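Local structure of alpha,alpha-trehalose-phosphate synthase (UDP-forming) (Burkholderia multivorans, 5UOF) at residues P295-R300 / A426-L431; V281-A286 / L303-P308. The protein belongs to glycosyltransferase family 20, enzymes built on the two-domain GT-B fold. All coordinates share one frame; numbering follows the deposited sequence. Where two conformers were deposited one is given.

Contact 1 of 2, residues P295-R300 / A426-L431; sequences PGWQGR and ALSMPL
W297 NE1 gives its hydrogen to a water 2.6 Å away, HOH W 1, which lies in the plane of the indole on the side facing S428. The same water comes 2.4 Å from S428 OG, but that separation is too short to trust, and S428 was modelled in two conformers, so the bridge is doubtful. The contact sits in a Rossmann-like domain of the GT-B fold, beyond the C-terminal end of helix 280-293. There a short 3-10 turn (295-297) and a loop lead into strand 301-306, while segment 426-431, on helix 416-428, supplies L427 and S428. W297 and L427 account for most of the area buried. L427 covers one face of the indole: its CD1 is 4.2 Å from the centroid of the six-membered ring and 13° off the ring normal, a CH-pi contact. Its CB lies over the same face, directly above W297 CZ2 at 3.5 Å. The two side chains run past each other in opposite directions, so that CD1 sits over the ring centre while CB stays over CZ2. W297 CG stands anti to its own carbonyl carbon (chi1 -84°), and this carries the indole out from the turn toward the helix. S428 OG stays near the ring plane instead, 3.6 Å from W297 CZ2. The turn is tied by backbone bonds from Q298 N to P295 O and from R300 N to W297 O, and by Q298 NE2 to L291 O. M290 touches both W297 and L427, and V268 and V364 also pack on L427, which joins the contact to the parallel sheet. Along the benzo edge, in the indole plane, R300 O lies 3.7 Å from W297 CZ3.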
ATOM      1  N   PRO A 295      30.583   0.465 -18.703  1.00 21.85           N
ATOM      2  CA  PRO A 295      31.293  -0.803 -18.914  1.00 22.49           C
ATOM      3  C   PRO A 295      32.726  -0.784 -18.431  1.00 22.34           C
ATOM      4  O   PRO A 295      33.318  -1.859 -18.290  1.00 19.67           O
ATOM      5  CB  PRO A 295      31.207  -1.011 -20.432  1.00 25.15           C
ATOM      6  CG  PRO A 295      30.933   0.342 -20.995  1.00 28.61           C
ATOM      7  CD  PRO A 295      30.134   1.072 -19.971  1.00 18.63           C
ATOM      8  N   GLY A 296      33.295   0.392 -18.157  1.00 23.22           N
ATOM      9  CA  GLY A 296      34.602   0.449 -17.530  1.00 20.48           C
ATOM     10  C   GLY A 296      34.639  -0.197 -16.162  1.00 21.26           C
ATOM     11  O   GLY A 296      35.719  -0.560 -15.687  1.00 19.92           O
ATOM     12  N   TRP A 297      33.483  -0.357 -15.519  1.00 16.79           N
ATOM     13  CA  TRP A 297      33.442  -1.043 -14.235  1.00 13.15           C
ATOM     14  C   TRP A 297      33.487  -2.558 -14.366  1.00 14.86           C
ATOM     15  O   TRP A 297      33.699  -3.247 -13.359  1.00 18.06           O
ATOM     16  CB  TRP A 297      32.200  -0.616 -13.441  1.00 16.91           C
ATOM     17  CG  TRP A 297      32.468   0.661 -12.709  1.00 17.29           C
ATOM     18  CD1 TRP A 297      31.889   1.876 -12.928  1.00 19.83           C
ATOM     19  CD2 TRP A 297      33.444   0.858 -11.684  1.00 16.93           C
ATOM     20  NE1 TRP A 297      32.431   2.818 -12.081  1.00 22.39           N
ATOM     21  CE2 TRP A 297      33.390   2.219 -11.309  1.00 20.90           C
ATOM     22  CE3 TRP A 297      34.351   0.011 -11.031  1.00 16.18           C
ATOM     23  CZ2 TRP A 297      34.219   2.759 -10.315  1.00 19.54           C
ATOM     24  CZ3 TRP A 297      35.178   0.553 -10.049  1.00 19.16           C
ATOM     25  CH2 TRP A 297      35.102   1.916  -9.704  1.00 17.31           C
ATOM     26  N   GLN A 298      33.286  -3.094 -15.563  1.00 18.27           N
ATOM     27  CA  GLN A 298      33.337  -4.537 -15.748  1.00 15.33           C
ATOM     28  C   GLN A 298      34.734  -5.060 -15.451  1.00 15.54           C
ATOM     29  O   GLN A 298      35.728  -4.550 -15.976  1.00 18.62           O
ATOM     30  CB  GLN A 298      32.908  -4.891 -17.176  1.00 14.25           C
ATOM     31  CG  GLN A 298      31.403  -4.707 -17.375  1.00 14.11           C
ATOM     32  CD  GLN A 298      30.959  -4.999 -18.795  1.00 18.13           C
ATOM     33  OE1 GLN A 298      31.488  -5.898 -19.449  1.00 20.43           O
ATOM     34  NE2 GLN A 298      29.998  -4.224 -19.286  1.00 19.17           N
ATOM     35  N   GLY A 299      34.807  -6.070 -14.582  1.00 14.75           N
ATOM     36  CA  GLY A 299      36.077  -6.597 -14.132  1.00 18.69           C
ATOM     37  C   GLY A 299      36.775  -5.775 -13.068  1.00 15.68           C
ATOM     38  O   GLY A 299      37.897  -6.124 -12.675  1.00 16.58           O
ATOM     39  N   ARG A 300      36.162  -4.689 -12.602  1.00 13.97           N
ATOM     40  CA  ARG A 300      36.781  -3.800 -11.636  1.00 12.50           C
ATOM     41  C   ARG A 300      35.974  -3.662 -10.355  1.00 14.30           C
ATOM     42  O   ARG A 300      36.391  -2.928  -9.454  1.00 15.11           O
ATOM     43  CB  ARG A 300      37.005  -2.415 -12.254  1.00 18.32           C
ATOM     44  CG  ARG A 300      37.934  -2.454 -13.469  1.00 21.93           C
ATOM     45  CD  ARG A 300      38.380  -1.058 -13.869  1.00 38.60           C
ATOM     46  NE  ARG A 300      39.439  -0.551 -12.999  1.00 56.91           N
ATOM     47  CZ  ARG A 300      40.723  -0.498 -13.340  1.00 66.45           C
ATOM     48  NH1 ARG A 300      41.620  -0.023 -12.484  1.00 66.58           N
ATOM     49  NH2 ARG A 300      41.112  -0.915 -14.538  1.00 68.69           N
ATOM     50  N   ALA A 426      28.598   6.127  -6.082  1.00 11.96           N
ATOM     51  CA  ALA A 426      29.241   5.647  -4.860  1.00 10.36           C
ATOM     52  C   ALA A 426      30.645   5.111  -5.137  1.00 15.91           C
ATOM     53  O   ALA A 426      31.585   5.377  -4.375  1.00 14.20           O
ATOM     54  CB  ALA A 426      28.375   4.563  -4.223  1.00 10.83           C
ATOM     55  N   LEU A 427      30.801   4.338  -6.210  1.00 10.39           N
ATOM     56  CA  LEU A 427      32.085   3.705  -6.483  1.00 12.86           C
ATOM     57  C   LEU A 427      33.160   4.719  -6.847  1.00 14.55           C
ATOM     58  O   LEU A 427      34.346   4.465  -6.612  1.00 17.18           O
ATOM     59  CB  LEU A 427      31.935   2.673  -7.602  1.00 11.64           C
ATOM     60  CG  LEU A 427      31.222   1.362  -7.250  1.00 12.79           C
ATOM     61  CD1 LEU A 427      30.751   0.633  -8.502  1.00 16.06           C
ATOM     62  CD2 LEU A 427      32.115   0.460  -6.360  1.00 12.08           C
ATOM     63  N   SER A 428      32.792   5.857  -7.430  1.00 13.94           N
ATOM     64  CA  SER A 428      33.758   6.862  -7.854  0.61 17.03           C
ATOM     65  C   SER A 428      33.803   8.076  -6.936  1.00 17.65           C
ATOM     66  O   SER A 428      34.510   9.039  -7.244  1.00 15.70           O
ATOM     67  CB  SER A 428      33.459   7.295  -9.293  0.61 21.52           C
ATOM     68  OG  SER A 428      33.853   6.291 -10.214  0.61 22.78           O
ATOM     69  N   MET A 429      33.082   8.053  -5.814  1.00 13.57           N
ATOM     70  CA  MET A 429      32.936   9.256  -5.001  1.00 11.80           C
ATOM     71  C   MET A 429      34.282   9.704  -4.433  1.00 12.14           C
ATOM     72  O   MET A 429      35.012   8.884  -3.850  1.00 13.86           O
ATOM     73  CB  MET A 429      31.938   9.023  -3.862  1.00 10.80           C
ATOM     74  CG  MET A 429      31.561  10.324  -3.165  1.00 10.95           C
ATOM     75  SD  MET A 429      30.349  10.085  -1.868  1.00 13.36           S
ATOM     76  CE  MET A 429      28.856   9.750  -2.825  1.00  8.80           C
ATOM     77  N   PRO A 430      34.652  10.980  -4.592  1.00 14.47           N
ATOM     78  CA  PRO A 430      35.914  11.460  -4.017  1.00 15.92           C
ATOM     79  C   PRO A 430      35.936  11.290  -2.507  1.00 14.71           C
ATOM     80  O   PRO A 430      34.907  11.384  -1.838  1.00 13.28           O
ATOM     81  CB  PRO A 430      35.942  12.942  -4.400  1.00 17.77           C
ATOM     82  CG  PRO A 430      35.094  13.021  -5.645  1.00 15.12           C
ATOM     83  CD  PRO A 430      33.990  12.011  -5.417  1.00 12.14           C
ATOM     84  N   LEU A 431      37.147  11.080  -1.988  1.00 13.88           N
ATOM     85  CA  LEU A 431      37.352  10.855  -0.557  1.00 11.61           C
ATOM     86  C   LEU A 431      36.715  11.941   0.303  1.00 13.19           C
ATOM     87  O   LEU A 431      36.094  11.646   1.333  1.00 13.47           O
ATOM     88  CB  LEU A 431      38.852  10.783  -0.276  1.00 12.98           C
ATOM     89  CG  LEU A 431      39.213  10.664   1.203  1.00 10.93           C
ATOM     90  CD1 LEU A 431      38.689   9.330   1.784  1.00 15.64           C
ATOM     91  CD2 LEU A 431      40.720  10.815   1.413  1.00 11.72           C
TER
HETATM   92  O   HOH W   1      31.995   5.303 -11.386  1.00 34.64           O

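Contact 2 of 2, residues V281-A286 / L303-P308; sequences VERFQA and LVQIAP
F284 and Q305 meet at about a right angle, the phenyl ring pointing its edge at the glutamine's aliphatic stem. The pair packs inside the beta-alpha-beta unit of strand 266-271, helix 280-293 and strand 301-306, part of a Rossmann-like domain of the GT-B fold. Helix 281-286 runs antiparallel to strand 303-306 (170°), their axes 10.8 Å apart at closest. Q305 CG lies near the ring plane, 3.7 Å from F284 CE1, and the amide is turned 34° from the ring. L303, two residues back on the same strand face, also crosses F284 at about a right angle; its CD2 is 4.1 Å from F284 CD1. I343, A328 and I331 add further apolar contacts to the phenylalanine. R283 crosses Q305 nearly perpendicularly too, with guanidinium and amide planes 66° apart, and R283 NH1 is 4.0 Å from Q305 OE1, too far for a bond. Their polar ends are instead held through common neighbours. D272 takes a salt bridge from R283 NH2 through OD2 and a hydrogen bond from Q305 NE2 through OD1, and S270 OG bonds to Q305 OE1. These partners probably fix the rotation of the buried amide. The R283 chain bends at chi2 and chi3 on its way to D272. Q305 NE2 also donates to its neighbour I306 O at 3.1 Å, reaching that oxygen from above the carbonyl plane.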
ATOM      1  N   VAL A 281      15.745  -9.014  -6.322  1.00 13.22           N
ATOM      2  CA  VAL A 281      15.832  -9.023  -7.780  1.00 14.17           C
ATOM      3  C   VAL A 281      16.230  -7.645  -8.280  1.00 14.54           C
ATOM      4  O   VAL A 281      17.120  -7.500  -9.128  1.00 13.03           O
ATOM      5  CB  VAL A 281      14.505  -9.471  -8.411  1.00 14.71           C
ATOM      6  CG1 VAL A 281      14.520  -9.180  -9.916  1.00 14.13           C
ATOM      7  CG2 VAL A 281      14.273 -10.951  -8.147  1.00 21.43           C
ATOM      8  N   GLU A 282      15.547  -6.616  -7.770  1.00 15.12           N
ATOM      9  CA  GLU A 282      15.869  -5.242  -8.135  1.00 16.39           C
ATOM     10  C   GLU A 282      17.306  -4.915  -7.773  1.00 16.32           C
ATOM     11  O   GLU A 282      18.010  -4.246  -8.533  1.00 13.26           O
ATOM     12  CB  GLU A 282      14.916  -4.271  -7.437  1.00 13.45           C
ATOM     13  CG  GLU A 282      13.476  -4.317  -7.942  1.00 16.63           C
ATOM     14  CD  GLU A 282      12.632  -5.393  -7.278  1.00 26.33           C
ATOM     15  OE1 GLU A 282      11.403  -5.394  -7.498  1.00 28.85           O
ATOM     16  OE2 GLU A 282      13.180  -6.234  -6.538  1.00 21.38           O
ATOM     17  N   ARG A 283      17.750  -5.378  -6.605  1.00 10.91           N
ATOM     18  CA  ARG A 283      19.129  -5.172  -6.172  1.00 12.24           C
ATOM     19  C   ARG A 283      20.114  -5.663  -7.233  1.00 10.62           C
ATOM     20  O   ARG A 283      21.029  -4.934  -7.652  1.00 11.02           O
ATOM     21  CB  ARG A 283      19.328  -5.913  -4.839  1.00 11.12           C
ATOM     22  CG  ARG A 283      20.533  -5.492  -4.005  1.00 14.26           C
ATOM     23  CD  ARG A 283      20.198  -4.324  -3.092  1.00 16.95           C
ATOM     24  NE  ARG A 283      19.056  -4.618  -2.219  1.00 17.15           N
ATOM     25  CZ  ARG A 283      19.144  -5.159  -1.009  1.00 18.95           C
ATOM     26  NH1 ARG A 283      20.325  -5.494  -0.504  1.00 16.79           N
ATOM     27  NH2 ARG A 283      18.036  -5.388  -0.305  1.00 13.40           N
ATOM     28  N   PHE A 284      19.936  -6.905  -7.679  1.00 11.31           N
ATOM     29  CA  PHE A 284      20.834  -7.485  -8.665  1.00  9.63           C
ATOM     30  C   PHE A 284      20.707  -6.767  -9.999  1.00 11.35           C
ATOM     31  O   PHE A 284      21.713  -6.519 -10.670  1.00 12.51           O
ATOM     32  CB  PHE A 284      20.539  -8.968  -8.875  1.00 10.11           C
ATOM     33  CG  PHE A 284      20.960  -9.868  -7.734  1.00  9.89           C
ATOM     34  CD1 PHE A 284      21.378  -9.350  -6.518  1.00 13.38           C
ATOM     35  CD2 PHE A 284      20.949 -11.240  -7.912  1.00 10.38           C
ATOM     36  CE1 PHE A 284      21.758 -10.207  -5.481  1.00 15.34           C
ATOM     37  CE2 PHE A 284      21.325 -12.101  -6.879  1.00 15.52           C
ATOM     38  CZ  PHE A 284      21.736 -11.573  -5.670  1.00 12.96           C
ATOM     39  N   GLN A 285      19.476  -6.464 -10.415  1.00 12.38           N
ATOM     40  CA  GLN A 285      19.281  -5.905 -11.749  1.00 10.71           C
ATOM     41  C   GLN A 285      19.853  -4.498 -11.855  1.00 11.36           C
ATOM     42  O   GLN A 285      20.281  -4.084 -12.938  1.00 11.97           O
ATOM     43  CB  GLN A 285      17.792  -5.905 -12.116  1.00 12.46           C
ATOM     44  CG  GLN A 285      17.247  -7.312 -12.355  1.00 19.37           C
ATOM     45  CD  GLN A 285      15.810  -7.314 -12.842  1.00 25.53           C
ATOM     46  OE1 GLN A 285      15.154  -6.276 -12.870  1.00 23.30           O
ATOM     47  NE2 GLN A 285      15.312  -8.491 -13.226  1.00 22.04           N
ATOM     48  N   ALA A 286      19.831  -3.737 -10.765  1.00 10.76           N
ATOM     49  CA  ALA A 286      20.439  -2.413 -10.822  1.00 13.18           C
ATOM     50  C   ALA A 286      21.954  -2.503 -10.932  1.00 12.70           C
ATOM     51  O   ALA A 286      22.573  -1.661 -11.585  1.00 11.65           O
ATOM     52  CB  ALA A 286      20.035  -1.593  -9.601  1.00 11.07           C
ATOM     53  N   LEU A 303      29.914  -7.573  -6.700  1.00 10.06           N
ATOM     54  CA  LEU A 303      28.861  -7.516  -5.702  1.00  9.33           C
ATOM     55  C   LEU A 303      28.870  -8.823  -4.923  1.00  9.45           C
ATOM     56  O   LEU A 303      28.816  -9.899  -5.517  1.00 13.07           O
ATOM     57  CB  LEU A 303      27.496  -7.287  -6.366  1.00  9.43           C
ATOM     58  CG  LEU A 303      26.264  -7.521  -5.479  1.00 11.82           C
ATOM     59  CD1 LEU A 303      26.236  -6.531  -4.321  1.00 10.44           C
ATOM     60  CD2 LEU A 303      24.988  -7.391  -6.340  1.00 11.28           C
ATOM     61  N   VAL A 304      28.975  -8.731  -3.597  1.00  9.84           N
ATOM     62  CA  VAL A 304      28.823  -9.881  -2.717  1.00 10.82           C
ATOM     63  C   VAL A 304      27.478  -9.734  -2.022  1.00 13.57           C
ATOM     64  O   VAL A 304      27.273  -8.785  -1.258  1.00 12.51           O
ATOM     65  CB  VAL A 304      29.973  -9.976  -1.701  1.00  9.59           C
ATOM     66  CG1 VAL A 304      29.669 -11.037  -0.639  1.00 11.92           C
ATOM     67  CG2 VAL A 304      31.259 -10.340  -2.404  1.00 12.94           C
ATOM     68  N   GLN A 305      26.559 -10.653  -2.307  1.00 11.03           N
ATOM     69  CA  GLN A 305      25.258 -10.721  -1.642  1.00 10.33           C
ATOM     70  C   GLN A 305      25.270 -11.914  -0.701  1.00 12.32           C
ATOM     71  O   GLN A 305      25.375 -13.062  -1.148  1.00 14.67           O
ATOM     72  CB  GLN A 305      24.117 -10.851  -2.651  1.00  9.76           C
ATOM     73  CG  GLN A 305      22.750 -11.073  -1.986  1.00 12.83           C
ATOM     74  CD  GLN A 305      22.233  -9.826  -1.316  1.00 12.47           C
ATOM     75  OE1 GLN A 305      22.068  -8.796  -1.967  1.00 13.15           O
ATOM     76  NE2 GLN A 305      21.980  -9.902  -0.005  1.00 12.59           N
ATOM     77  N   ILE A 306      25.169 -11.643   0.597  1.00 10.38           N
ATOM     78  CA  ILE A 306      25.074 -12.679   1.609  1.00  9.83           C
ATOM     79  C   ILE A 306      23.621 -12.752   2.041  1.00 11.42           C
ATOM     80  O   ILE A 306      22.982 -11.719   2.268  1.00 12.45           O
ATOM     81  CB  ILE A 306      26.004 -12.385   2.798  1.00 15.23           C
ATOM     82  CG1 ILE A 306      27.463 -12.476   2.334  1.00 13.60           C
ATOM     83  CG2 ILE A 306      25.734 -13.353   3.965  1.00 12.54           C
ATOM     84  CD1 ILE A 306      28.451 -11.862   3.304  1.00 13.90           C
ATOM     85  N   ALA A 307      23.092 -13.968   2.115  1.00 14.40           N
ATOM     86  CA  ALA A 307      21.712 -14.206   2.535  1.00 13.57           C
ATOM     87  C   ALA A 307      21.742 -15.314   3.574  1.00 17.04           C
ATOM     88  O   ALA A 307      21.809 -16.504   3.219  1.00 15.63           O
ATOM     89  CB  ALA A 307      20.815 -14.570   1.356  1.00 13.16           C
ATOM     90  N   PRO A 308      21.746 -14.969   4.855  1.00 20.09           N
ATOM     91  CA  PRO A 308      21.709 -15.986   5.898  1.00 25.19           C
ATOM     92  C   PRO A 308      20.473 -16.849   5.730  1.00 22.18           C
ATOM     93  O   PRO A 308      19.358 -16.320   5.647  1.00 24.76           O
ATOM     94  CB  PRO A 308      21.647 -15.164   7.196  1.00 27.27           C
ATOM     95  CG  PRO A 308      22.136 -13.791   6.813  1.00 31.27           C
ATOM     96  CD  PRO A 308      21.733 -13.597   5.391  1.00 21.55           C
TER

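Contacts 1 and 2 lie 18 Å apart between centres in the same Rossmann-like domain, and their segments alternate along the chain: 281-286, 295-300, 303-308, then 426-431. Helix 280-293 serves both: its early part supplies R283 and F284 to contact 2, while M290 and L291 near its end pack on W297 of contact 1. V268 of strand 266-271 is touched by L427 in one and L303 in the other. Contact 1 is partly buried, contact 2 wholly so. The sodium ion, bound by R360, S362 and Q385, is about 10 Å from the side chain of L427 and about 14 Å from that of L303.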